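Long-range contacts in UDP-glucose 6-dehydrogenase (Pyrobaculum islandicum, PDB 3VTF), which probably oxidises UDP-glucose to UDP-glucuronate with two molecules of NAD+, and binds UDP-glucose between its two alpha/beta domains: residues A[41-50]-A[84-94]; A[23-33]-A[94-105]. One frame throughout, in Å; residues are numbered along the deposited sequence.

Contact 1 (A[41-50]-A[84-94]); sequences ALLGHRVVGY and RLSFAESAEEA
Ala41 O, in the last turn of helix 31-43, takes three N-H groups. Arg84 comes side-on and gives it two, NE and NH2, each 2.8 Å from Ala41 O, with the oxygen in the guanidinium plane. The third is Gly44 N, part of the Schellman motif that ends the helix. A bend at chi3 (-69°) turns the Arg84 guanidinium back to this helix end, and Gly44 CA lies over one of its faces. With an alanine in its place, Ala41 O would probably lose two of these three donors, and the helix end its positive partner. Beyond it, strands 46-50 and 85-87 pair in parallel. Val47 N gives Arg84 O a nearly straight bond of 2.8 Å, and Ala88 N closes the ladder on Gly49 O. A water donates to Val47 O and also bonds Ser86 OG. Val48 CG1 meets Ala88 CB at 3.8 Å and also touches Ala94 CB. The Tyr50 ring lies flat over the Ser90-Ala91 peptide, with Ala91 N 3.6 Å from Tyr50 CD2. Ser90 caps helix 91-96, its OG accepting from Glu93 N. The outermost strand of this Rossmann-type sheet is thus held by backbone bonds and by an arginine whose charge probably suits the carbonyl end of helix 31-43.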
ATOM      1  N   ALA A  41       7.114 -30.486 -14.259  1.00 20.16           N
ATOM      2  CA  ALA A  41       7.002 -31.625 -15.197  1.00 22.27           C
ATOM      3  C   ALA A  41       6.305 -31.196 -16.493  1.00 27.00           C
ATOM      4  O   ALA A  41       6.739 -31.566 -17.612  1.00 25.25           O
ATOM      5  CB  ALA A  41       6.253 -32.801 -14.546  1.00 21.02           C
ATOM      6  N   LEU A  42       5.283 -30.335 -16.378  1.00 26.50           N
ATOM      7  CA  LEU A  42       4.544 -29.907 -17.562  1.00 23.71           C
ATOM      8  C   LEU A  42       5.331 -28.914 -18.331  1.00 26.75           C
ATOM      9  O   LEU A  42       5.108 -28.782 -19.518  1.00 29.25           O
ATOM     10  CB  LEU A  42       3.152 -29.318 -17.203  1.00 26.76           C
ATOM     11  CG  LEU A  42       2.114 -30.319 -16.610  1.00 29.32           C
ATOM     12  CD1 LEU A  42       0.815 -29.546 -16.217  1.00 28.09           C
ATOM     13  CD2 LEU A  42       1.890 -31.472 -17.568  1.00 32.36           C
ATOM     14  N   LEU A  43       6.255 -28.175 -17.694  1.00 23.05           N
ATOM     15  CA  LEU A  43       7.153 -27.301 -18.455  1.00 26.70           C
ATOM     16  C   LEU A  43       8.170 -28.085 -19.260  1.00 28.03           C
ATOM     17  O   LEU A  43       8.807 -27.517 -20.119  1.00 31.52           O
ATOM     18  CB  LEU A  43       7.941 -26.322 -17.526  1.00 27.55           C
ATOM     19  CG  LEU A  43       7.125 -25.198 -16.923  1.00 31.80           C
ATOM     20  CD1 LEU A  43       8.079 -24.339 -16.037  1.00 29.11           C
ATOM     21  CD2 LEU A  43       6.465 -24.373 -18.025  1.00 29.82           C
ATOM     22  N   GLY A  44       8.393 -29.359 -18.940  1.00 25.97           N
ATOM     23  CA  GLY A  44       9.353 -30.115 -19.764  1.00 26.60           C
ATOM     24  C   GLY A  44      10.528 -30.681 -18.933  1.00 29.89           C
ATOM     25  O   GLY A  44      11.440 -31.246 -19.512  1.00 34.51           O
ATOM     26  N   HIS A  45      10.446 -30.647 -17.600  1.00 23.91           N
ATOM     27  CA  HIS A  45      11.513 -31.166 -16.735  1.00 23.98           C
ATOM     28  C   HIS A  45      11.151 -32.493 -16.197  1.00 22.10           C
ATOM     29  O   HIS A  45      10.021 -32.846 -16.127  1.00 26.26           O
ATOM     30  CB  HIS A  45      11.811 -30.172 -15.575  1.00 21.83           C
ATOM     31  CG  HIS A  45      12.276 -28.815 -16.065  1.00 22.05           C
ATOM     32  ND1 HIS A  45      13.337 -28.663 -16.946  1.00 25.42           N
ATOM     33  CD2 HIS A  45      11.754 -27.549 -15.837  1.00 22.76           C
ATOM     34  CE1 HIS A  45      13.473 -27.336 -17.248  1.00 26.94           C
ATOM     35  NE2 HIS A  45      12.502 -26.651 -16.560  1.00 24.44           N
ATOM     36  N   ARG A  46      12.141 -33.227 -15.772  1.00 24.66           N
ATOM     37  CA  ARG A  46      11.984 -34.492 -15.081  1.00 25.09           C
ATOM     38  C   ARG A  46      11.971 -34.159 -13.624  1.00 28.42           C
ATOM     39  O   ARG A  46      12.882 -33.429 -13.114  1.00 26.54           O
ATOM     40  CB  ARG A  46      13.197 -35.417 -15.407  1.00 31.83           C
ATOM     41  CG  ARG A  46      13.146 -36.780 -14.714  1.00 31.26           C
ATOM     42  CD  ARG A  46      14.509 -37.435 -14.840  1.00 50.47           C
ATOM     43  NE  ARG A  46      14.600 -38.615 -13.977  1.00 62.72           N
ATOM     44  CZ  ARG A  46      15.314 -38.661 -12.871  1.00 56.67           C
ATOM     45  NH1 ARG A  46      16.023 -37.603 -12.519  1.00 64.69           N
ATOM     46  NH2 ARG A  46      15.310 -39.762 -12.139  1.00 62.66           N
ATOM     47  N   VAL A  47      10.918 -34.606 -12.954  1.00 23.75           N
ATOM     48  CA  VAL A  47      10.678 -34.197 -11.569  1.00 21.76           C
ATOM     49  C   VAL A  47      10.464 -35.422 -10.684  1.00 22.16           C
ATOM     50  O   VAL A  47       9.722 -36.397 -11.038  1.00 25.13           O
ATOM     51  CB  VAL A  47       9.433 -33.277 -11.440  1.00 21.22           C
ATOM     52  CG1 VAL A  47       9.107 -32.927  -9.967  1.00 22.30           C
ATOM     53  CG2 VAL A  47       9.608 -32.033 -12.280  1.00 23.34           C
ATOM     54  N   VAL A  48      11.097 -35.396  -9.523  1.00 20.52           N
ATOM     55  CA  VAL A  48      10.873 -36.417  -8.522  1.00 21.80           C
ATOM     56  C   VAL A  48      10.406 -35.745  -7.225  1.00 24.86           C
ATOM     57  O   VAL A  48      11.142 -34.952  -6.627  1.00 24.47           O
ATOM     58  CB  VAL A  48      12.171 -37.270  -8.249  1.00 24.47           C
ATOM     59  CG1 VAL A  48      11.829 -38.380  -7.254  1.00 27.02           C
ATOM     60  CG2 VAL A  48      12.756 -37.851  -9.551  1.00 27.36           C
ATOM     61  N   GLY A  49       9.203 -36.048  -6.770  1.00 23.98           N
ATOM     62  CA  GLY A  49       8.671 -35.434  -5.560  1.00 22.51           C
ATOM     63  C   GLY A  49       8.748 -36.349  -4.366  1.00 27.31           C
ATOM     64  O   GLY A  49       8.910 -37.580  -4.518  1.00 26.41           O
ATOM     65  N   TYR A  50       8.628 -35.754  -3.187  1.00 25.66           N
ATOM     66  CA  TYR A  50       8.576 -36.553  -1.943  1.00 26.46           C
ATOM     67  C   TYR A  50       7.891 -35.722  -0.912  1.00 26.85           C
ATOM     68  O   TYR A  50       8.081 -34.478  -0.869  1.00 25.42           O
ATOM     69  CB  TYR A  50      10.006 -36.970  -1.513  1.00 26.96           C
ATOM     70  CG  TYR A  50       9.962 -37.783  -0.258  1.00 29.94           C
ATOM     71  CD1 TYR A  50       9.620 -39.163  -0.307  1.00 30.28           C
ATOM     72  CD2 TYR A  50      10.147 -37.184   0.988  1.00 26.81           C
ATOM     73  CE1 TYR A  50       9.538 -39.921   0.882  1.00 31.24           C
ATOM     74  CE2 TYR A  50      10.044 -37.933   2.185  1.00 28.81           C
ATOM     75  CZ  TYR A  50       9.746 -39.310   2.086  1.00 29.60           C
ATOM     76  OH  TYR A  50       9.666 -40.079   3.227  1.00 32.18           O
ATOM     77  N   ARG A  84       7.112 -37.818 -17.015  1.00 29.54           N
ATOM     78  CA  ARG A  84       8.154 -36.942 -16.425  1.00 29.18           C
ATOM     79  C   ARG A  84       8.074 -36.731 -14.889  1.00 33.03           C
ATOM     80  O   ARG A  84       9.060 -36.279 -14.276  1.00 29.25           O
ATOM     81  CB  ARG A  84       8.241 -35.584 -17.166  1.00 29.44           C
ATOM     82  CG  ARG A  84       8.638 -35.719 -18.621  1.00 27.95           C
ATOM     83  CD  ARG A  84       9.168 -34.431 -19.172  1.00 32.26           C
ATOM     84  NE  ARG A  84       8.052 -33.497 -19.238  1.00 29.63           N
ATOM     85  CZ  ARG A  84       7.274 -33.327 -20.285  1.00 38.14           C
ATOM     86  NH1 ARG A  84       7.526 -33.959 -21.431  1.00 31.48           N
ATOM     87  NH2 ARG A  84       6.249 -32.476 -20.172  1.00 29.37           N
ATOM     88  N   LEU A  85       6.945 -37.080 -14.268  1.00 28.53           N
ATOM     89  CA  LEU A  85       6.772 -36.909 -12.840  1.00 27.90           C
ATOM     90  C   LEU A  85       6.727 -38.213 -12.127  1.00 31.00           C
ATOM     91  O   LEU A  85       5.870 -39.032 -12.446  1.00 29.47           O
ATOM     92  CB  LEU A  85       5.406 -36.203 -12.555  1.00 27.18           C
ATOM     93  CG  LEU A  85       4.940 -35.980 -11.111  1.00 28.73           C
ATOM     94  CD1 LEU A  85       6.058 -35.199 -10.313  1.00 25.74           C
ATOM     95  CD2 LEU A  85       3.642 -35.137 -11.113  1.00 21.91           C
ATOM     96  N   SER A  86       7.522 -38.397 -11.066  1.00 27.15           N
ATOM     97  CA  SER A  86       7.425 -39.603 -10.269  1.00 30.24           C
ATOM     98  C   SER A  86       7.604 -39.220  -8.831  1.00 33.73           C
ATOM     99  O   SER A  86       7.945 -38.053  -8.507  1.00 28.26           O
ATOM    100  CB  SER A  86       8.538 -40.626 -10.675  1.00 30.94           C
ATOM    101  OG  SER A  86       9.836 -40.028 -10.561  1.00 33.89           O
ATOM    102  N   PHE A  87       7.410 -40.177  -7.934  1.00 31.69           N
ATOM    103  CA  PHE A  87       7.636 -39.881  -6.525  1.00 29.82           C
ATOM    104  C   PHE A  87       8.582 -40.880  -5.861  1.00 39.88           C
ATOM    105  O   PHE A  87       8.507 -42.101  -6.173  1.00 33.53           O
ATOM    106  CB  PHE A  87       6.290 -39.831  -5.785  1.00 29.98           C
ATOM    107  CG  PHE A  87       5.372 -38.816  -6.342  1.00 29.36           C
ATOM    108  CD1 PHE A  87       5.419 -37.484  -5.878  1.00 27.76           C
ATOM    109  CD2 PHE A  87       4.536 -39.124  -7.426  1.00 31.49           C
ATOM    110  CE1 PHE A  87       4.591 -36.518  -6.457  1.00 31.66           C
ATOM    111  CE2 PHE A  87       3.688 -38.155  -7.993  1.00 31.71           C
ATOM    112  CZ  PHE A  87       3.708 -36.860  -7.504  1.00 27.37           C
ATOM    113  N   ALA A  88       9.445 -40.405  -4.938  1.00 33.06           N
ATOM    114  CA  ALA A  88      10.519 -41.291  -4.395  1.00 33.33           C
ATOM    115  C   ALA A  88      10.014 -41.966  -3.136  1.00 30.87           C
ATOM    116  O   ALA A  88       9.030 -41.536  -2.566  1.00 29.80           O
ATOM    117  CB  ALA A  88      11.841 -40.541  -4.096  1.00 26.77           C
ATOM    118  N   GLU A  89      10.747 -42.999  -2.685  1.00 33.64           N
ATOM    119  CA  GLU A  89      10.458 -43.652  -1.395  1.00 36.86           C
ATOM    120  C   GLU A  89      11.122 -42.921  -0.259  1.00 32.99           C
ATOM    121  O   GLU A  89      10.792 -43.159   0.908  1.00 30.93           O
ATOM    122  CB  GLU A  89      10.980 -45.125  -1.417  1.00 41.16           C
ATOM    123  CG  GLU A  89      10.263 -45.988  -2.420  1.00 47.58           C
ATOM    124  CD  GLU A  89       8.780 -46.056  -2.089  1.00 58.61           C
ATOM    125  OE1 GLU A  89       8.393 -46.152  -0.896  1.00 57.53           O
ATOM    126  OE2 GLU A  89       7.975 -45.982  -3.036  1.00 63.43           O
ATOM    127  N   SER A  90      12.061 -41.990  -0.549  1.00 31.00           N
ATOM    128  CA  SER A  90      12.630 -41.228   0.574  1.00 29.29           C
ATOM    129  C   SER A  90      13.131 -39.873   0.051  1.00 25.19           C
ATOM    130  O   SER A  90      13.313 -39.745  -1.141  1.00 23.99           O
ATOM    131  CB  SER A  90      13.814 -41.977   1.251  1.00 29.24           C
ATOM    132  OG  SER A  90      14.915 -41.959   0.414  1.00 28.03           O
ATOM    133  N   ALA A  91      13.281 -38.910   0.942  1.00 26.10           N
ATOM    134  CA  ALA A  91      13.806 -37.562   0.514  1.00 27.22           C
ATOM    135  C   ALA A  91      15.156 -37.756  -0.113  1.00 27.53           C
ATOM    136  O   ALA A  91      15.423 -37.264  -1.220  1.00 26.05           O
ATOM    137  CB  ALA A  91      13.919 -36.630   1.725  1.00 27.71           C
ATOM    138  N   GLU A  92      16.001 -38.569   0.530  1.00 29.34           N
ATOM    139  CA  GLU A  92      17.397 -38.740   0.030  1.00 28.52           C
ATOM    140  C   GLU A  92      17.471 -39.330  -1.348  1.00 27.93           C
ATOM    141  O   GLU A  92      18.301 -38.922  -2.194  1.00 26.05           O
ATOM    142  CB  GLU A  92      18.198 -39.623   0.998  1.00 37.28           C
ATOM    143  CG  GLU A  92      18.426 -39.001   2.363  1.00 39.75           C
ATOM    144  CD  GLU A  92      17.261 -39.124   3.358  1.00 42.09           C
ATOM    145  OE1 GLU A  92      16.117 -39.634   3.063  1.00 45.26           O
ATOM    146  OE2 GLU A  92      17.484 -38.674   4.506  1.00 39.81           O
ATOM    147  N   GLU A  93      16.583 -40.283  -1.633  1.00 29.18           N
ATOM    148  CA  GLU A  93      16.605 -40.850  -2.992  1.00 28.71           C
ATOM    149  C   GLU A  93      16.093 -39.832  -4.021  1.00 27.24           C
ATOM    150  O   GLU A  93      16.557 -39.881  -5.161  1.00 28.79           O
ATOM    151  CB  GLU A  93      15.726 -42.089  -3.094  1.00 38.10           C
ATOM    152  CG  GLU A  93      16.227 -43.307  -2.298  1.00 49.06           C
ATOM    153  CD  GLU A  93      15.074 -44.293  -2.087  1.00 56.94           C
ATOM    154  OE1 GLU A  93      14.497 -44.778  -3.102  1.00 70.21           O
ATOM    155  OE2 GLU A  93      14.668 -44.497  -0.922  1.00 49.09           O
ATOM    156  N   ALA A  94      15.087 -38.999  -3.661  1.00 25.40           N
ATOM    157  CA  ALA A  94      14.625 -37.934  -4.620  1.00 26.97           C
ATOM    158  C   ALA A  94      15.805 -37.031  -4.967  1.00 27.53           C
ATOM    159  O   ALA A  94      16.100 -36.748  -6.139  1.00 26.38           O
ATOM    160  CB  ALA A  94      13.514 -37.112  -4.021  1.00 26.52           C
TER
HETATM  161  O   HOH W   1      10.721 -38.385 -12.934  1.00 33.83           O

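Contact 2 (A[23-33]-A[94-105]); sequences SLSVLGLGYVG and AVAATDATFIAV
Ser25 OG and Thr98 OG1 lie 2.6 Å apart in a hydrogen bond that either hydroxyl could donate. The Ser25 hydroxyl sits between its own backbone N and carbonyl carbon (chi1 42°), which turns it to the loop after helix 91-96. Thr98 OG1 also lies close to Ala94 O and Val95 O, so the buried hydroxyls share a small polar network with the helix end. Strands 23-27 and 100-103 are parallel neighbours. Ser25 N binds Ala100 O at 2.8 Å, and Ser25 O accepts from Phe102 N. Leu27 repeats this pattern: its N donates to Phe102 O, and its O accepts from Ala104 N at 2.8 Å. At the other end Ser23 O takes Asp99 N from above its carbonyl plane, with a weak second bond from Ala100 N. A water joins Ser23 N to Asp99 OD2, while Asp99 OD1 has a salt bridge with Lys134. Leu27 CG rests 3.6 Å from Thr101 CG2. Another water accepts from Gly33 N and donates to Ala104 O. This water and the Leu27 O bond join the glycine turn and the start of helix 31-43 to the end of strand 100-103. Gly28, Gly30 and Gly33 fit the GxGxxG pattern, consistent with an NAD site, and Leu29 N donates to Asp51, a predicted NAD residue.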
ATOM      1  N   SER A  23      16.686 -32.106 -14.216  1.00 22.85           N
ATOM      2  CA  SER A  23      16.206 -33.138 -13.269  1.00 22.96           C
ATOM      3  C   SER A  23      16.077 -32.479 -11.919  1.00 25.30           C
ATOM      4  O   SER A  23      17.076 -32.012 -11.353  1.00 22.71           O
ATOM      5  CB  SER A  23      17.176 -34.367 -13.139  1.00 24.47           C
ATOM      6  OG  SER A  23      17.440 -34.827 -14.456  1.00 31.43           O
ATOM      7  N   LEU A  24      14.840 -32.356 -11.457  1.00 22.80           N
ATOM      8  CA  LEU A  24      14.521 -31.542 -10.287  1.00 23.03           C
ATOM      9  C   LEU A  24      13.784 -32.395  -9.312  1.00 23.55           C
ATOM     10  O   LEU A  24      12.864 -33.185  -9.668  1.00 26.20           O
ATOM     11  CB  LEU A  24      13.556 -30.394 -10.689  1.00 21.90           C
ATOM     12  CG  LEU A  24      14.032 -29.543 -11.855  1.00 21.86           C
ATOM     13  CD1 LEU A  24      12.979 -28.486 -12.265  1.00 20.77           C
ATOM     14  CD2 LEU A  24      15.430 -28.879 -11.620  1.00 20.93           C
ATOM     15  N   SER A  25      14.089 -32.189  -8.059  1.00 19.55           N
ATOM     16  CA  SER A  25      13.283 -32.812  -7.001  1.00 21.65           C
ATOM     17  C   SER A  25      12.531 -31.745  -6.195  1.00 20.88           C
ATOM     18  O   SER A  25      12.960 -30.599  -6.135  1.00 19.39           O
ATOM     19  CB  SER A  25      14.171 -33.731  -6.100  1.00 21.76           C
ATOM     20  OG  SER A  25      15.418 -33.156  -5.794  1.00 23.78           O
ATOM     21  N   VAL A  26      11.410 -32.116  -5.588  1.00 21.32           N
ATOM     22  CA  VAL A  26      10.682 -31.225  -4.703  1.00 21.11           C
ATOM     23  C   VAL A  26      10.405 -31.953  -3.387  1.00 22.71           C
ATOM     24  O   VAL A  26       9.905 -33.109  -3.424  1.00 24.57           O
ATOM     25  CB  VAL A  26       9.313 -30.860  -5.319  1.00 20.81           C
ATOM     26  CG1 VAL A  26       8.575 -29.917  -4.373  1.00 22.33           C
ATOM     27  CG2 VAL A  26       9.544 -30.213  -6.692  1.00 21.03           C
ATOM     28  N   LEU A  27      10.781 -31.331  -2.248  1.00 22.85           N
ATOM     29  CA  LEU A  27      10.501 -31.923  -0.904  1.00 24.58           C
ATOM     30  C   LEU A  27       9.439 -31.087  -0.241  1.00 23.40           C
ATOM     31  O   LEU A  27       9.632 -29.877   0.000  1.00 22.54           O
ATOM     32  CB  LEU A  27      11.768 -31.912  -0.031  1.00 21.97           C
ATOM     33  CG  LEU A  27      12.939 -32.696  -0.639  1.00 26.78           C
ATOM     34  CD1 LEU A  27      14.060 -32.677   0.420  1.00 23.09           C
ATOM     35  CD2 LEU A  27      12.481 -34.168  -0.915  1.00 28.00           C
ATOM     36  N   GLY A  28       8.309 -31.717   0.080  1.00 23.60           N
ATOM     37  CA  GLY A  28       7.227 -31.020   0.720  1.00 22.00           C
ATOM     38  C   GLY A  28       6.166 -30.828  -0.338  1.00 25.21           C
ATOM     39  O   GLY A  28       6.321 -30.045  -1.289  1.00 23.19           O
ATOM     40  N   LEU A  29       5.064 -31.518  -0.170  1.00 22.29           N
ATOM     41  CA  LEU A  29       4.030 -31.499  -1.204  1.00 25.69           C
ATOM     42  C   LEU A  29       2.727 -30.907  -0.691  1.00 29.76           C
ATOM     43  O   LEU A  29       1.704 -31.487  -0.962  1.00 29.41           O
ATOM     44  CB  LEU A  29       3.829 -32.896  -1.831  1.00 29.26           C
ATOM     45  CG  LEU A  29       5.091 -33.478  -2.536  1.00 30.88           C
ATOM     46  CD1 LEU A  29       4.951 -34.986  -2.888  1.00 27.21           C
ATOM     47  CD2 LEU A  29       5.487 -32.658  -3.781  1.00 26.61           C
ATOM     48  N   GLY A  30       2.776 -29.747   0.014  1.00 26.42           N
ATOM     49  CA  GLY A  30       1.589 -28.927   0.276  1.00 24.80           C
ATOM     50  C   GLY A  30       1.202 -28.299  -1.075  1.00 26.20           C
ATOM     51  O   GLY A  30       1.723 -28.651  -2.173  1.00 25.55           O
ATOM     52  N   TYR A  31       0.354 -27.289  -1.048  1.00 24.96           N
ATOM     53  CA  TYR A  31      -0.039 -26.779  -2.331  1.00 31.27           C
ATOM     54  C   TYR A  31       1.137 -26.153  -3.148  1.00 32.41           C
ATOM     55  O   TYR A  31       1.161 -26.215  -4.385  1.00 27.71           O
ATOM     56  CB  TYR A  31      -1.299 -25.903  -2.246  1.00 35.86           C
ATOM     57  CG  TYR A  31      -0.997 -24.507  -2.051  1.00 36.93           C
ATOM     58  CD1 TYR A  31      -0.899 -23.658  -3.147  1.00 42.88           C
ATOM     59  CD2 TYR A  31      -0.772 -23.979  -0.748  1.00 41.26           C
ATOM     60  CE1 TYR A  31      -0.573 -22.311  -2.984  1.00 43.45           C
ATOM     61  CE2 TYR A  31      -0.459 -22.626  -0.547  1.00 44.34           C
ATOM     62  CZ  TYR A  31      -0.354 -21.792  -1.669  1.00 53.39           C
ATOM     63  OH  TYR A  31      -0.059 -20.443  -1.466  1.00 63.75           O
ATOM     64  N   VAL A  32       2.070 -25.508  -2.469  1.00 25.00           N
ATOM     65  CA  VAL A  32       3.275 -24.966  -3.187  1.00 21.95           C
ATOM     66  C   VAL A  32       4.108 -26.103  -3.822  1.00 22.79           C
ATOM     67  O   VAL A  32       4.367 -26.100  -5.017  1.00 23.53           O
ATOM     68  CB  VAL A  32       4.169 -24.111  -2.259  1.00 24.69           C
ATOM     69  CG1 VAL A  32       5.444 -23.679  -3.002  1.00 22.27           C
ATOM     70  CG2 VAL A  32       3.426 -22.832  -1.899  1.00 23.72           C
ATOM     71  N   GLY A  33       4.473 -27.082  -3.033  1.00 20.43           N
ATOM     72  CA  GLY A  33       5.314 -28.180  -3.510  1.00 22.46           C
ATOM     73  C   GLY A  33       4.616 -28.946  -4.640  1.00 23.59           C
ATOM     74  O   GLY A  33       5.228 -29.233  -5.637  1.00 21.53           O
ATOM     75  N   ALA A  94      15.087 -38.999  -3.661  1.00 25.40           N
ATOM     76  CA  ALA A  94      14.625 -37.934  -4.620  1.00 26.97           C
ATOM     77  C   ALA A  94      15.805 -37.031  -4.967  1.00 27.53           C
ATOM     78  O   ALA A  94      16.100 -36.748  -6.139  1.00 26.38           O
ATOM     79  CB  ALA A  94      13.514 -37.112  -4.021  1.00 26.52           C
ATOM     80  N   VAL A  95      16.499 -36.591  -3.924  1.00 27.40           N
ATOM     81  CA  VAL A  95      17.662 -35.720  -4.113  1.00 28.38           C
ATOM     82  C   VAL A  95      18.735 -36.386  -5.002  1.00 27.12           C
ATOM     83  O   VAL A  95      19.311 -35.747  -5.950  1.00 24.72           O
ATOM     84  CB  VAL A  95      18.246 -35.343  -2.741  1.00 25.26           C
ATOM     85  CG1 VAL A  95      19.491 -34.517  -2.915  1.00 26.94           C
ATOM     86  CG2 VAL A  95      17.191 -34.545  -1.955  1.00 25.31           C
ATOM     87  N   ALA A  96      19.079 -37.644  -4.676  1.00 25.99           N
ATOM     88  CA  ALA A  96      20.270 -38.262  -5.346  1.00 27.33           C
ATOM     89  C   ALA A  96      19.988 -38.491  -6.807  1.00 31.30           C
ATOM     90  O   ALA A  96      20.907 -38.529  -7.614  1.00 28.33           O
ATOM     91  CB  ALA A  96      20.694 -39.563  -4.662  1.00 28.80           C
ATOM     92  N   ALA A  97      18.706 -38.533  -7.176  1.00 30.42           N
ATOM     93  CA  ALA A  97      18.330 -38.837  -8.535  1.00 31.01           C
ATOM     94  C   ALA A  97      18.199 -37.519  -9.392  1.00 30.67           C
ATOM     95  O   ALA A  97      17.953 -37.558 -10.604  1.00 26.40           O
ATOM     96  CB  ALA A  97      17.009 -39.683  -8.537  1.00 29.75           C
ATOM     97  N   THR A  98      18.433 -36.358  -8.794  1.00 26.45           N
ATOM     98  CA  THR A  98      18.220 -35.100  -9.516  1.00 23.34           C
ATOM     99  C   THR A  98      19.443 -34.153  -9.399  1.00 24.17           C
ATOM    100  O   THR A  98      20.416 -34.509  -8.793  1.00 24.22           O
ATOM    101  CB  THR A  98      16.921 -34.410  -8.981  1.00 24.87           C
ATOM    102  OG1 THR A  98      17.050 -34.218  -7.584  1.00 23.39           O
ATOM    103  CG2 THR A  98      15.618 -35.322  -9.190  1.00 24.80           C
ATOM    104  N   ASP A  99      19.366 -32.938  -9.957  1.00 23.05           N
ATOM    105  CA  ASP A  99      20.464 -31.988  -9.871  1.00 22.80           C
ATOM    106  C   ASP A  99      20.120 -30.738  -9.072  1.00 22.89           C
ATOM    107  O   ASP A  99      21.013 -30.011  -8.659  1.00 23.66           O
ATOM    108  CB  ASP A  99      20.860 -31.569 -11.227  1.00 23.48           C
ATOM    109  CG  ASP A  99      21.576 -32.714 -11.979  1.00 28.35           C
ATOM    110  OD1 ASP A  99      22.343 -33.444 -11.324  1.00 26.05           O
ATOM    111  OD2 ASP A  99      21.337 -32.829 -13.177  1.00 30.00           O
ATOM    112  N   ALA A 100      18.820 -30.491  -8.841  1.00 25.71           N
ATOM    113  CA  ALA A 100      18.431 -29.423  -7.907  1.00 21.68           C
ATOM    114  C   ALA A 100      17.196 -29.824  -7.135  1.00 22.90           C
ATOM    115  O   ALA A 100      16.340 -30.579  -7.657  1.00 23.35           O
ATOM    116  CB  ALA A 100      18.131 -28.152  -8.752  1.00 17.40           C
ATOM    117  N   THR A 101      17.115 -29.418  -5.854  1.00 19.55           N
ATOM    118  CA  THR A 101      15.980 -29.836  -4.994  1.00 18.66           C
ATOM    119  C   THR A 101      15.301 -28.536  -4.510  1.00 20.84           C
ATOM    120  O   THR A 101      15.984 -27.644  -3.958  1.00 21.90           O
ATOM    121  CB  THR A 101      16.479 -30.585  -3.750  1.00 21.97           C
ATOM    122  OG1 THR A 101      17.069 -31.811  -4.204  1.00 23.01           O
ATOM    123  CG2 THR A 101      15.294 -30.923  -2.718  1.00 19.62           C
ATOM    124  N   PHE A 102      13.997 -28.403  -4.804  1.00 19.40           N
ATOM    125  CA  PHE A 102      13.203 -27.308  -4.220  1.00 19.21           C
ATOM    126  C   PHE A 102      12.683 -27.691  -2.844  1.00 20.83           C
ATOM    127  O   PHE A 102      11.884 -28.635  -2.686  1.00 20.02           O
ATOM    128  CB  PHE A 102      12.021 -27.005  -5.170  1.00 18.55           C
ATOM    129  CG  PHE A 102      12.524 -26.383  -6.468  1.00 20.07           C
ATOM    130  CD1 PHE A 102      12.453 -25.004  -6.645  1.00 20.19           C
ATOM    131  CD2 PHE A 102      13.071 -27.166  -7.487  1.00 22.79           C
ATOM    132  CE1 PHE A 102      12.958 -24.420  -7.777  1.00 21.33           C
ATOM    133  CE2 PHE A 102      13.583 -26.571  -8.637  1.00 23.66           C
ATOM    134  CZ  PHE A 102      13.525 -25.211  -8.789  1.00 21.62           C
ATOM    135  N   ILE A 103      13.080 -26.946  -1.816  1.00 18.00           N
ATOM    136  CA  ILE A 103      12.536 -27.254  -0.504  1.00 18.50           C
ATOM    137  C   ILE A 103      11.285 -26.425  -0.375  1.00 19.59           C
ATOM    138  O   ILE A 103      11.337 -25.154  -0.410  1.00 18.52           O
ATOM    139  CB  ILE A 103      13.551 -26.887   0.606  1.00 18.81           C
ATOM    140  CG1 ILE A 103      14.802 -27.794   0.464  1.00 18.81           C
ATOM    141  CG2 ILE A 103      12.906 -26.910   2.021  1.00 19.19           C
ATOM    142  CD1 ILE A 103      15.929 -27.325   1.417  1.00 19.82           C
ATOM    143  N   ALA A 104      10.165 -27.120  -0.129  1.00 18.84           N
ATOM    144  CA  ALA A 104       8.864 -26.437  -0.068  1.00 22.03           C
ATOM    145  C   ALA A 104       8.092 -26.863   1.148  1.00 22.92           C
ATOM    146  O   ALA A 104       6.869 -26.837   1.128  1.00 23.38           O
ATOM    147  CB  ALA A 104       8.019 -26.705  -1.353  1.00 21.11           C
ATOM    148  N   VAL A 105       8.775 -27.259   2.241  1.00 22.76           N
ATOM    149  CA  VAL A 105       8.056 -27.695   3.458  1.00 22.50           C
ATOM    150  C   VAL A 105       7.540 -26.475   4.227  1.00 22.25           C
ATOM    151  O   VAL A 105       7.904 -25.291   3.947  1.00 22.82           O
ATOM    152  CB  VAL A 105       9.011 -28.507   4.349  1.00 22.04           C
ATOM    153  CG1 VAL A 105       9.428 -29.715   3.531  1.00 21.23           C
ATOM    154  CG2 VAL A 105      10.307 -27.692   4.647  1.00 18.94           C
TER
HETATM  155  O   HOH W   2      19.439 -31.277 -14.383  1.00 25.98           O
HETATM  156  O   HOH W   3       4.375 -27.334  -0.145  1.00 23.07           O

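From the N terminus, the chain first lays down strand 23-27 and helix 31-43, then strand 46-50. After two more helices it returns at strand 85-87, where contact 1 closes the shorter loop. It goes on through helix 91-96 to strand 100-103, and contact 2 closes the longer loop. Contact 1 is therefore nested within contact 2. The four strands run side by side in the order 85-87, 46-50, 23-27, 100-103, so each contact holds one strand pair of the sheet in the NAD binding domain, and the pairing of 46-50 with 23-27 joins them. Their centres are 7 Å apart. Ala94 belongs to both, and Arg46 NH1 reaches Ala97 O at 2.7 Å, probably as a hydrogen bond.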